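Local coordinates for protein fimbrial subunit CupB6 (Pseudomonas aeruginosa, PDB 5CYL) that serves as the adhesive tip of a chaperone-usher pilus, probably mediating bacterial attachment during biofilm formation, at residues 43-48 with 56-61; 97-102 with 106-111; 150-155 with 194-199; 18-23 with 201-206. All blocks are in the same frame, centred on the assembly; numbering follows the deposited sequence.

Interaction 1: 43-48 with 56-61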
loop_
_atom_site.group_PDB
_atom_site.type_symbol
_atom_site.label_atom_id
_atom_site.label_comp_id
_atom_site.label_asym_id
_atom_site.label_seq_id
_atom_site.Cartn_x
_atom_site.Cartn_y
_atom_site.Cartn_z
ATOM N N LEU A 43 15.986 19.418 13.887
ATOM C CA LEU A 43 15.458 19.968 15.152
ATOM C C LEU A 43 16.360 21.087 15.697
ATOM O O LEU A 43 17.579 21.000 15.572
ATOM C CB LEU A 43 15.345 18.865 16.196
ATOM C CG LEU A 43 14.340 17.752 15.910
ATOM C CD1 LEU A 43 14.237 16.840 17.122
ATOM C CD2 LEU A 43 12.981 18.328 15.484
ATOM N N PHE A 44 15.780 22.136 16.266
ATOM C CA PHE A 44 16.573 23.123 17.005
ATOM C C PHE A 44 16.837 22.635 18.426
ATOM O O PHE A 44 15.896 22.262 19.168
ATOM C CB PHE A 44 15.843 24.446 17.061
ATOM C CG PHE A 44 15.835 25.192 15.771
ATOM C CD1 PHE A 44 17.024 25.562 15.159
ATOM C CD2 PHE A 44 14.630 25.594 15.192
ATOM C CE1 PHE A 44 17.003 26.298 13.978
ATOM C CE2 PHE A 44 14.600 26.322 14.004
ATOM C CZ PHE A 44 15.795 26.666 13.392
ATOM N N LEU A 45 18.099 22.640 18.813
ATOM C CA LEU A 45 18.438 22.369 20.200
ATOM C C LEU A 45 18.786 23.678 20.955
ATOM O O LEU A 45 19.735 24.359 20.627
ATOM C CB LEU A 45 19.541 21.331 20.285
ATOM C CG LEU A 45 19.921 20.804 21.675
ATOM C CD1 LEU A 45 18.731 20.530 22.594
ATOM C CD2 LEU A 45 20.777 19.545 21.515
ATOM N N ASN A 46 17.989 24.017 21.960
ATOM C CA ASN A 46 18.177 25.248 22.724
ATOM C C ASN A 46 18.528 24.993 24.175
ATOM O O ASN A 46 17.985 24.101 24.842
ATOM C CB ASN A 46 16.946 26.124 22.579
ATOM C CG ASN A 46 16.638 26.420 21.131
ATOM O OD1 ASN A 46 17.544 26.594 20.347
ATOM N ND2 ASN A 46 15.357 26.434 20.765
ATOM N N TYR A 47 19.484 25.781 24.635
ATOM C CA TYR A 47 19.991 25.659 25.995
ATOM C C TYR A 47 20.507 27.012 26.369
ATOM O O TYR A 47 20.788 27.829 25.503
ATOM C CB TYR A 47 21.123 24.645 26.043
ATOM C CG TYR A 47 22.286 25.033 25.149
ATOM C CD1 TYR A 47 22.154 25.012 23.774
ATOM C CD2 TYR A 47 23.512 25.402 25.675
ATOM C CE1 TYR A 47 23.209 25.353 22.935
ATOM C CE2 TYR A 47 24.571 25.749 24.850
ATOM C CZ TYR A 47 24.412 25.723 23.482
ATOM O OH TYR A 47 25.447 26.046 22.652
ATOM N N LYS A 48 20.621 27.257 27.660
ATOM C CA LYS A 48 21.163 28.550 28.108
ATOM C C LYS A 48 22.587 28.336 28.507
ATOM O O LYS A 48 22.828 27.377 29.268
ATOM C CB LYS A 48 20.404 29.116 29.286
ATOM N N HIS A 56 33.140 22.223 27.834
ATOM C CA HIS A 56 31.962 21.365 27.870
ATOM C C HIS A 56 31.496 20.976 26.465
ATOM O O HIS A 56 31.769 21.658 25.475
ATOM C CB HIS A 56 30.816 22.042 28.620
ATOM C CG HIS A 56 30.937 21.974 30.109
ATOM N ND1 HIS A 56 30.812 20.797 30.808
ATOM C CD2 HIS A 56 31.124 22.936 31.038
ATOM C CE1 HIS A 56 30.931 21.029 32.101
ATOM N NE2 HIS A 56 31.124 22.321 32.268
ATOM N N GLU A 57 30.771 19.865 26.411
ATOM C CA GLU A 57 30.184 19.376 25.172
ATOM C C GLU A 57 28.722 19.024 25.351
ATOM O O GLU A 57 28.310 18.586 26.407
ATOM C CB GLU A 57 30.918 18.148 24.667
ATOM C CG GLU A 57 31.977 18.420 23.630
ATOM C CD GLU A 57 32.656 17.144 23.183
ATOM O OE1 GLU A 57 32.488 16.084 23.871
ATOM O OE2 GLU A 57 33.357 17.226 22.140
ATOM N N LEU A 58 27.964 19.204 24.279
ATOM C CA LEU A 58 26.579 18.754 24.234
ATOM C C LEU A 58 26.543 17.446 23.455
ATOM O O LEU A 58 26.793 17.438 22.256
ATOM C CB LEU A 58 25.716 19.818 23.567
ATOM C CG LEU A 58 24.251 19.831 24.029
ATOM C CD1 LEU A 58 24.119 19.579 25.510
ATOM C CD2 LEU A 58 23.547 21.141 23.710
ATOM N N VAL A 59 26.297 16.349 24.152
ATOM C CA VAL A 59 26.253 15.034 23.523
ATOM C C VAL A 59 24.815 14.679 23.184
ATOM O O VAL A 59 23.945 14.669 24.058
ATOM C CB VAL A 59 26.834 13.952 24.432
ATOM C CG1 VAL A 59 26.846 12.631 23.693
ATOM C CG2 VAL A 59 28.235 14.349 24.856
ATOM N N ILE A 60 24.558 14.400 21.916
ATOM C CA ILE A 60 23.218 14.018 21.486
ATOM C C ILE A 60 23.139 12.494 21.377
ATOM O O ILE A 60 23.883 11.867 20.619
ATOM C CB ILE A 60 22.835 14.703 20.191
ATOM C CG1 ILE A 60 23.042 16.210 20.337
ATOM C CG2 ILE A 60 21.386 14.422 19.843
ATOM C CD1 ILE A 60 22.961 16.976 19.032
ATOM N N GLY A 61 22.250 11.913 22.173
ATOM C CA GLY A 61 22.036 10.468 22.212
ATOM C C GLY A 61 20.637 10.073 21.758
ATOM O O GLY A 61 19.717 10.880 21.792
#

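Interaction 2: 97-102 with 106-111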
loop_
_atom_site.group_PDB
_atom_site.type_symbol
_atom_site.label_atom_id
_atom_site.label_comp_id
_atom_site.label_asym_id
_atom_site.label_seq_id
_atom_site.Cartn_x
_atom_site.Cartn_y
_atom_site.Cartn_z
ATOM N N ARG A 97 24.346 7.461 11.553
ATOM C CA ARG A 97 24.147 6.524 12.655
ATOM C C ARG A 97 22.653 6.335 12.919
ATOM O O ARG A 97 21.907 7.306 13.104
ATOM C CB ARG A 97 24.869 7.001 13.915
ATOM C CG ARG A 97 26.377 6.934 13.815
ATOM C CD ARG A 97 27.060 7.347 15.111
ATOM N NE ARG A 97 28.515 7.431 14.950
ATOM C CZ ARG A 97 29.153 8.539 14.555
ATOM N NH1 ARG A 97 28.482 9.648 14.242
ATOM N NH2 ARG A 97 30.470 8.512 14.465
ATOM N N VAL A 98 22.238 5.073 12.947
ATOM C CA VAL A 98 20.853 4.736 13.204
ATOM C C VAL A 98 20.629 4.690 14.716
ATOM O O VAL A 98 21.457 4.158 15.453
ATOM C CB VAL A 98 20.484 3.384 12.589
ATOM C CG1 VAL A 98 21.096 2.220 13.371
ATOM C CG2 VAL A 98 18.976 3.214 12.545
ATOM N N ILE A 99 19.547 5.293 15.186
ATOM C CA ILE A 99 19.219 5.234 16.603
ATOM C C ILE A 99 18.942 3.775 16.872
ATOM O O ILE A 99 18.181 3.163 16.153
ATOM C CB ILE A 99 18.023 6.114 16.927
ATOM C CG1 ILE A 99 18.353 7.582 16.555
ATOM C CG2 ILE A 99 17.620 5.953 18.394
ATOM C CD1 ILE A 99 17.152 8.468 16.436
ATOM N N PRO A 100 19.575 3.197 17.891
ATOM C CA PRO A 100 19.392 1.768 18.091
ATOM C C PRO A 100 18.232 1.425 18.996
ATOM O O PRO A 100 17.743 2.280 19.735
ATOM C CB PRO A 100 20.684 1.338 18.790
ATOM C CG PRO A 100 21.109 2.537 19.558
ATOM C CD PRO A 100 20.618 3.747 18.772
ATOM N N VAL A 101 17.822 0.171 18.978
ATOM C CA VAL A 101 16.894 -0.314 19.983
ATOM C C VAL A 101 17.744 -0.947 21.082
ATOM O O VAL A 101 18.307 -2.000 20.893
ATOM C CB VAL A 101 15.928 -1.350 19.399
ATOM C CG1 VAL A 101 15.013 -1.862 20.491
ATOM C CG2 VAL A 101 15.112 -0.761 18.250
ATOM N N ASP A 102 17.876 -0.256 22.207
ATOM C CA ASP A 102 18.668 -0.733 23.340
ATOM C C ASP A 102 18.088 -0.149 24.633
ATOM O O ASP A 102 17.267 0.779 24.577
ATOM C CB ASP A 102 20.137 -0.359 23.132
ATOM C CG ASP A 102 21.069 -1.088 24.084
ATOM O OD1 ASP A 102 20.725 -2.173 24.596
ATOM O OD2 ASP A 102 22.156 -0.564 24.355
ATOM N N HIS A 106 22.509 5.872 23.254
ATOM C CA HIS A 106 23.840 5.779 22.622
ATOM C C HIS A 106 24.286 7.132 22.131
ATOM O O HIS A 106 23.454 7.953 21.727
ATOM C CB HIS A 106 23.813 4.813 21.447
ATOM C CG HIS A 106 23.942 3.375 21.842
ATOM N ND1 HIS A 106 24.714 2.474 21.137
ATOM C CD2 HIS A 106 23.427 2.688 22.889
ATOM C CE1 HIS A 106 24.643 1.289 21.718
ATOM N NE2 HIS A 106 23.881 1.395 22.789
ATOM N N ALA A 107 25.584 7.373 22.169
ATOM C CA ALA A 107 26.092 8.678 21.793
ATOM C C ALA A 107 26.285 8.734 20.285
ATOM O O ALA A 107 27.124 8.029 19.747
ATOM C CB ALA A 107 27.385 8.955 22.529
ATOM N N LEU A 108 25.500 9.586 19.632
ATOM C CA LEU A 108 25.476 9.603 18.168
ATOM C C LEU A 108 26.071 10.826 17.539
ATOM O O LEU A 108 26.417 10.803 16.363
ATOM C CB LEU A 108 24.063 9.398 17.633
ATOM C CG LEU A 108 23.425 8.140 18.225
ATOM C CD1 LEU A 108 21.940 8.118 17.896
ATOM C CD2 LEU A 108 24.155 6.856 17.831
ATOM N N ASP A 109 26.152 11.902 18.311
ATOM C CA ASP A 109 26.714 13.165 17.854
ATOM C C ASP A 109 27.124 13.982 19.068
ATOM O O ASP A 109 26.680 13.726 20.182
ATOM C CB ASP A 109 25.703 13.914 16.992
ATOM C CG ASP A 109 26.348 14.705 15.883
ATOM O OD1 ASP A 109 27.595 14.622 15.715
ATOM O OD2 ASP A 109 25.614 15.439 15.171
ATOM N N LYS A 110 27.998 14.943 18.841
ATOM C CA LYS A 110 28.329 15.960 19.846
ATOM C C LYS A 110 28.268 17.324 19.197
ATOM O O LYS A 110 28.354 17.437 17.985
ATOM C CB LYS A 110 29.676 15.688 20.491
ATOM C CG LYS A 110 30.580 14.786 19.687
ATOM C CD LYS A 110 31.856 14.378 20.438
ATOM C CE LYS A 110 31.580 13.913 21.859
ATOM N NZ LYS A 110 32.764 13.300 22.535
ATOM N N ARG A 111 28.061 18.343 20.011
ATOM C CA ARG A 111 28.006 19.728 19.534
ATOM C C ARG A 111 28.886 20.570 20.430
ATOM O O ARG A 111 28.800 20.465 21.660
ATOM C CB ARG A 111 26.579 20.255 19.563
ATOM C CG ARG A 111 25.715 19.798 18.406
ATOM C CD ARG A 111 26.240 20.315 17.093
ATOM N NE ARG A 111 25.391 19.942 15.975
ATOM C CZ ARG A 111 25.464 18.792 15.327
ATOM N NH1 ARG A 111 26.345 17.878 15.686
ATOM N NH2 ARG A 111 24.649 18.550 14.312
#

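Interaction 3: 150-155 with 194-199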
loop_
_atom_site.group_PDB
_atom_site.type_symbol
_atom_site.label_atom_id
_atom_site.label_comp_id
_atom_site.label_asym_id
_atom_site.label_seq_id
_atom_site.Cartn_x
_atom_site.Cartn_y
_atom_site.Cartn_z
ATOM N N ALA A 150 6.472 0.984 21.705
ATOM C CA ALA A 150 7.831 1.455 21.454
ATOM C C ALA A 150 7.900 2.992 21.450
ATOM O O ALA A 150 7.075 3.666 20.833
ATOM C CB ALA A 150 8.357 0.911 20.140
ATOM N N THR A 151 8.900 3.521 22.147
ATOM C CA THR A 151 9.075 4.963 22.280
ATOM C C THR A 151 10.461 5.415 21.842
ATOM O O THR A 151 11.458 4.769 22.134
ATOM C CB THR A 151 8.795 5.469 23.712
ATOM O OG1 THR A 151 9.529 4.691 24.648
ATOM C CG2 THR A 151 7.331 5.348 24.042
ATOM N N LEU A 152 10.501 6.526 21.111
ATOM C CA LEU A 152 11.747 7.131 20.637
ATOM C C LEU A 152 12.294 8.195 21.617
ATOM O O LEU A 152 11.661 9.245 21.815
ATOM C CB LEU A 152 11.519 7.792 19.257
ATOM C CG LEU A 152 12.760 8.525 18.691
ATOM C CD1 LEU A 152 13.855 7.478 18.469
ATOM C CD2 LEU A 152 12.477 9.331 17.420
ATOM N N ASN A 153 13.481 7.961 22.170
ATOM C CA ASN A 153 14.086 8.907 23.118
ATOM C C ASN A 153 15.302 9.622 22.560
ATOM O O ASN A 153 16.267 8.992 22.143
ATOM C CB ASN A 153 14.464 8.196 24.396
ATOM C CG ASN A 153 13.365 7.281 24.890
ATOM O OD1 ASN A 153 12.367 7.727 25.470
ATOM N ND2 ASN A 153 13.553 6.006 24.690
ATOM N N LEU A 154 15.220 10.940 22.527
ATOM C CA LEU A 154 16.359 11.768 22.163
ATOM C C LEU A 154 16.932 12.374 23.427
ATOM O O LEU A 154 16.219 12.977 24.220
ATOM C CB LEU A 154 15.920 12.865 21.192
ATOM C CG LEU A 154 15.189 12.364 19.946
ATOM C CD1 LEU A 154 14.853 13.504 18.995
ATOM C CD2 LEU A 154 16.025 11.318 19.214
ATOM N N TRP A 155 18.226 12.238 23.615
ATOM C CA TRP A 155 18.882 12.813 24.792
ATOM C C TRP A 155 19.860 13.917 24.427
ATOM O O TRP A 155 20.846 13.659 23.732
ATOM C CB TRP A 155 19.643 11.732 25.520
ATOM C CG TRP A 155 18.792 10.574 25.942
ATOM C CD1 TRP A 155 18.254 9.624 25.139
ATOM C CD2 TRP A 155 18.403 10.240 27.277
ATOM N NE1 TRP A 155 17.566 8.705 25.884
ATOM C CE2 TRP A 155 17.636 9.062 27.204
ATOM C CE3 TRP A 155 18.630 10.822 28.531
ATOM C CZ2 TRP A 155 17.093 8.447 28.333
ATOM C CZ3 TRP A 155 18.099 10.212 29.659
ATOM C CH2 TRP A 155 17.329 9.037 29.555
ATOM N N ILE A 194 6.899 9.124 14.641
ATOM C CA ILE A 194 6.728 9.239 13.190
ATOM C C ILE A 194 6.635 10.699 12.735
ATOM O O ILE A 194 7.144 11.062 11.669
ATOM C CB ILE A 194 5.492 8.452 12.710
ATOM C CG1 ILE A 194 5.722 6.949 12.910
ATOM C CG2 ILE A 194 5.178 8.747 11.249
ATOM C CD1 ILE A 194 6.704 6.344 11.922
ATOM N N ALA A 195 5.983 11.519 13.543
ATOM C CA ALA A 195 5.666 12.898 13.175
ATOM C C ALA A 195 6.741 13.899 13.613
ATOM O O ALA A 195 6.560 15.103 13.514
ATOM C CB ALA A 195 4.315 13.299 13.740
ATOM N N ILE A 196 7.850 13.381 14.100
ATOM C CA ILE A 196 8.906 14.199 14.673
ATOM C C ILE A 196 9.464 15.209 13.676
ATOM O O ILE A 196 9.659 14.898 12.506
ATOM C CB ILE A 196 10.066 13.327 15.177
ATOM C CG1 ILE A 196 11.203 14.199 15.702
ATOM C CG2 ILE A 196 10.547 12.419 14.060
ATOM C CD1 ILE A 196 12.524 13.477 15.838
ATOM N N GLY A 197 9.702 16.418 14.168
ATOM C CA GLY A 197 10.262 17.490 13.367
ATOM C C GLY A 197 9.229 18.254 12.566
ATOM O O GLY A 197 9.555 19.203 11.841
ATOM N N GLY A 198 7.974 17.861 12.708
ATOM C CA GLY A 198 6.883 18.501 11.983
ATOM C C GLY A 198 6.807 18.021 10.540
ATOM O O GLY A 198 7.492 17.071 10.130
ATOM N N GLY A 199 5.978 18.699 9.761
ATOM C CA GLY A 199 5.803 18.368 8.363
ATOM C C GLY A 199 4.725 17.349 8.072
ATOM O O GLY A 199 4.109 16.806 9.022
#

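Interaction 4: 18-23 with 201-206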
loop_
_atom_site.group_PDB
_atom_site.type_symbol
_atom_site.label_atom_id
_atom_site.label_comp_id
_atom_site.label_asym_id
_atom_site.label_seq_id
_atom_site.Cartn_x
_atom_site.Cartn_y
_atom_site.Cartn_z
ATOM N N LEU A 18 9.976 19.008 6.232
ATOM C CA LEU A 18 10.026 18.668 4.812
ATOM C C LEU A 18 8.973 17.642 4.440
ATOM O O LEU A 18 8.445 16.950 5.334
ATOM C CB LEU A 18 11.428 18.211 4.448
ATOM C CG LEU A 18 12.421 19.334 4.762
ATOM C CD1 LEU A 18 13.819 18.816 4.419
ATOM C CD2 LEU A 18 12.104 20.659 4.057
ATOM N N PRO A 19 8.620 17.553 3.133
ATOM C CA PRO A 19 7.660 16.489 2.813
ATOM C C PRO A 19 8.403 15.186 2.593
ATOM O O PRO A 19 9.593 15.212 2.259
ATOM C CB PRO A 19 7.049 16.967 1.510
ATOM C CG PRO A 19 8.167 17.696 0.835
ATOM C CD PRO A 19 8.976 18.343 1.929
ATOM N N TRP A 20 7.726 14.062 2.787
ATOM C CA TRP A 20 8.366 12.758 2.564
ATOM C C TRP A 20 8.660 12.583 1.077
ATOM O O TRP A 20 7.909 13.074 0.232
ATOM C CB TRP A 20 7.468 11.638 3.048
ATOM C CG TRP A 20 7.381 11.511 4.539
ATOM C CD1 TRP A 20 6.595 12.227 5.373
ATOM C CD2 TRP A 20 8.087 10.575 5.361
ATOM N NE1 TRP A 20 6.784 11.821 6.681
ATOM C CE2 TRP A 20 7.690 10.798 6.690
ATOM C CE3 TRP A 20 9.042 9.592 5.096
ATOM C CZ2 TRP A 20 8.195 10.068 7.752
ATOM C CZ3 TRP A 20 9.544 8.854 6.157
ATOM C CH2 TRP A 20 9.104 9.089 7.467
ATOM N N ARG A 21 9.767 11.926 0.756
ATOM C CA ARG A 21 10.162 11.740 -0.643
ATOM C C ARG A 21 10.289 10.252 -0.971
ATOM O O ARG A 21 10.570 9.427 -0.102
ATOM C CB ARG A 21 11.458 12.486 -0.948
ATOM C CG ARG A 21 12.691 11.750 -0.482
ATOM C CD ARG A 21 13.849 11.857 -1.457
ATOM N NE ARG A 21 14.968 10.977 -1.076
ATOM C CZ ARG A 21 15.895 10.533 -1.924
ATOM N NH1 ARG A 21 15.844 10.874 -3.204
ATOM N NH2 ARG A 21 16.859 9.718 -1.499
ATOM N N VAL A 22 10.073 9.914 -2.239
ATOM C CA VAL A 22 10.120 8.517 -2.656
ATOM C C VAL A 22 11.515 8.140 -3.125
ATOM O O VAL A 22 11.916 8.484 -4.196
ATOM C CB VAL A 22 9.136 8.187 -3.796
ATOM C CG1 VAL A 22 9.276 6.736 -4.258
ATOM C CG2 VAL A 22 7.711 8.478 -3.328
ATOM N N VAL A 23 12.235 7.418 -2.290
ATOM C CA VAL A 23 13.554 6.929 -2.628
ATOM C C VAL A 23 13.428 5.874 -3.731
ATOM O O VAL A 23 14.184 5.848 -4.665
ATOM C CB VAL A 23 14.254 6.320 -1.401
ATOM C CG1 VAL A 23 15.675 5.921 -1.754
ATOM C CG2 VAL A 23 14.246 7.298 -0.247
ATOM N N PRO A 201 2.506 13.957 7.055
ATOM C CA PRO A 201 2.563 12.517 7.283
ATOM C C PRO A 201 2.924 11.769 6.004
ATOM O O PRO A 201 2.701 12.309 4.916
ATOM C CB PRO A 201 1.142 12.181 7.702
ATOM C CG PRO A 201 0.308 13.150 6.966
ATOM C CD PRO A 201 1.118 14.415 6.850
ATOM N N PRO A 202 3.495 10.558 6.111
ATOM C CA PRO A 202 3.863 9.852 4.879
ATOM C C PRO A 202 2.746 9.642 3.865
ATOM O O PRO A 202 1.578 9.449 4.284
ATOM C CB PRO A 202 4.344 8.497 5.391
ATOM C CG PRO A 202 4.827 8.774 6.765
ATOM C CD PRO A 202 3.755 9.692 7.277
ATOM N N PRO A 203 3.097 9.657 2.531
ATOM C CA PRO A 203 1.958 9.528 1.615
ATOM C C PRO A 203 1.362 8.117 1.497
ATOM O O PRO A 203 2.077 7.116 1.764
ATOM C CB PRO A 203 2.551 9.962 0.264
ATOM C CG PRO A 203 3.947 9.509 0.347
ATOM C CD PRO A 203 4.372 9.774 1.763
ATOM N N PRO A 204 0.056 8.025 1.085
ATOM C CA PRO A 204 -0.442 6.647 0.942
ATOM C C PRO A 204 0.021 6.005 -0.363
ATOM O O PRO A 204 0.449 6.693 -1.283
ATOM C CB PRO A 204 -1.968 6.833 0.914
ATOM C CG PRO A 204 -2.140 8.130 0.200
ATOM C CD PRO A 204 -1.030 8.992 0.741
ATOM N N ILE A 205 -0.090 4.690 -0.437
ATOM C CA ILE A 205 0.293 3.937 -1.640
ATOM C C ILE A 205 -0.929 3.656 -2.517
ATOM O O ILE A 205 -1.919 3.076 -2.006
ATOM C CB ILE A 205 0.987 2.621 -1.247
ATOM C CG1 ILE A 205 2.248 2.957 -0.442
ATOM C CG2 ILE A 205 1.265 1.770 -2.471
ATOM C CD1 ILE A 205 3.102 1.776 -0.095
ATOM N N PRO A 206 -0.881 4.057 -3.824
ATOM C CA PRO A 206 -2.126 3.799 -4.589
ATOM C C PRO A 206 -2.364 2.322 -4.959
ATOM O O PRO A 206 -1.415 1.596 -5.298
ATOM C CB PRO A 206 -1.924 4.616 -5.873
ATOM C CG PRO A 206 -0.461 4.555 -6.106
ATOM C CD PRO A 206 0.142 4.681 -4.709
#

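Interaction 1: 43-48 with 56-61
Leu45 and Leu58 meet tip to tip between two facing beta strands, with CD2 of Leu45 lying 3.9 Å from CD2 of Leu58. The same Leu45 methyl also reaches CD1 of Ile60, at 4.2 Å, so one branch serves two partners. Leu45 extends inward because its CG stands anti to the backbone N (chi1 -173°). Leu58 CD2 has a second neighbour: it sits over one face of the Tyr47 ring, 4.3 Å from the centroid and displaced toward the rim, a CH-pi contact in which leucine and tyrosine run alongside in opposite senses. The hydroxyl of this buried ring is met by the backbone N of Ser114, in a hydrogen bond. No hydrogen bond joins the two segments; their axes stay 10.9 Å apart, at 143° to each other, and they meet through side chains alone. This buried layer is the tight part. On the outer side the contact ends: Phe44 is exposed, and Asn46, directed away from the partner strand, bonds to Ser118. The pairing is face-to-face packing in a beta sandwich: strand 35-50 is hydrogen-bonded to strands 6-22 and 118-129 in one sheet, while strand 56-65 belongs to the opposing sheet, between strands 106-112 and 151-160.

Interaction 2: 97-102 with 106-111
Leu108, which forms a classic beta bulge with Asp109 opposite Ile60 in the edge strand 106-112, receives Arg97 and Ile99 from the end of strand 96-98 and the loop that follows it. Its two methyls divide the work. CD2 lies along the aliphatic arm of Arg97, 4.0 Å from CB and again close to CD, with leucine and arginine heading opposite ways. CD1 meets CG1 of Ile99 at 3.9 Å, the two side chains nearly perpendicular. The extended Arg97 arm carries its guanidinium to a salt bridge between NH2 and Asp93. At the other end, near where the loop returns into the strand, Pro100 lays CG over one face of the His106 imidazole, 3.9 Å from the centroid and 19° off the normal, a CH-pi contact. The ring edge goes to Asp102: His106 NE2 donates to Asp102 OD2 over 3.0 Å, with an angle of 147° at the hydrogen. The carboxylate is met on its anti side, its plane turned 78° from that of the ring. His106 is therefore held at a face by a proline and at its edge by a carboxylate. A neighbouring negative charge of this kind would tend to favour the protonated imidazole, though both residues are partly exposed and solvent may weaken the effect.

Interaction 3: 150-155 with 194-199
Ile196 points into the core of the N-terminal beta sandwich, toward Leu152 and Leu154 of strand 151-160, from a type II beta turn that runs from Ala195 to Gly198. Its CB is still remote from the strand, 5.2 Å from Leu152 CD2. There the chain branches. CG2 goes to the position between the backbone N and the carbonyl carbon and gains little on the strand, whereas CG1 stands anti to the backbone N (chi1 177°) and carries the chain inward. CG1 itself is 5.0 Å from Leu154 CD1, not yet in contact. Only CD1, at the end of the extended chain, arrives: it meets Leu154 CD1 at 3.9 Å, tip to tip, and lies more loosely against Leu152 CD2 at 4.4 Å. Leu152 and Leu154 are two residues apart and so present the same face of the strand. The intervening Asn153 turns to the other side, where its amide bonds to Ser187, Ser65 and Asn63. Around the meeting point Leu188 touches both Leu152 and Ile196, while Tyr85 and Gln125 also pack on Ile196, so a loop residue is built into the space between the sheets. The turn that presents Ile196 has Gly197 at its third position with positive phi, and it is closed by a hydrogen bond from Gly198 N to Ala195 O, 3.2 Å long.

Interaction 4: 18-23 with 201-206
NE1 of Trp20, the one polar side-chain atom in a contact that no hydrogen bond crosses, meets Pro202 by packing: Pro202 CG is 3.6 Å from it, and the backbone nitrogen of Pro202 lies at a like distance. The proline ring rests over one face of the indole, with Pro202 CG 3.5 Å from Trp20 CE2 and 3.8 Å from the centroid of the five-membered ring, 23° off its normal. This is a CH-pi contact, displaced toward the rim, in which indole and pyrrolidine run alongside each other in the same direction. The flanking prolines add ordinary van der Waals packing at its margin. Pro201 takes part through its backbone, its carbonyl carbon 3.8 Å from Trp20 CD1, and Pro203 CD approaches Trp20 CB to the same distance. Residues 201-204 have the backbone angles of a polyproline II helix and belong to the long connection that leaves helix 191-194 and runs toward strand 215-225 of the C-terminal domain, so the proline-rich linker is laid along the N-terminal domain before it departs. With CG anti to its carbonyl carbon (chi1 -73°), Trp20 presents its indole to this linker from an irregular stretch near the end of strand 6-22, where Phe37, Arg39, Gln125 and Leu127 also pack on it. Leu127 touches Pro202 as well. Further along, the backbone of Ile205 is hydrogen-bonded to that of Asp140.

How the interactions relate
Interactions 1 and 3 are wholly buried and apolar, made by aliphatic tips between the sheets, with an aromatic face added in interaction 1. They merge through Leu43, which touches both Leu154 and Ile196. Interaction 2 lies partly at the surface and adds a carboxylate and an imidazole to its leucine contacts; Ile99 ties it to Leu152 and Leu154 of interaction 3. Strand 56-65 is the shared element: it lies between strands 106-112 and 151-160 and is hydrogen-bonded to both. Interaction 4 is far from interactions 1 and 2 but brushes interaction 3, Trp20 packing near Ile194; it replaces strand packing with proline on indole where the linker departs. Its chain loop encloses the other three.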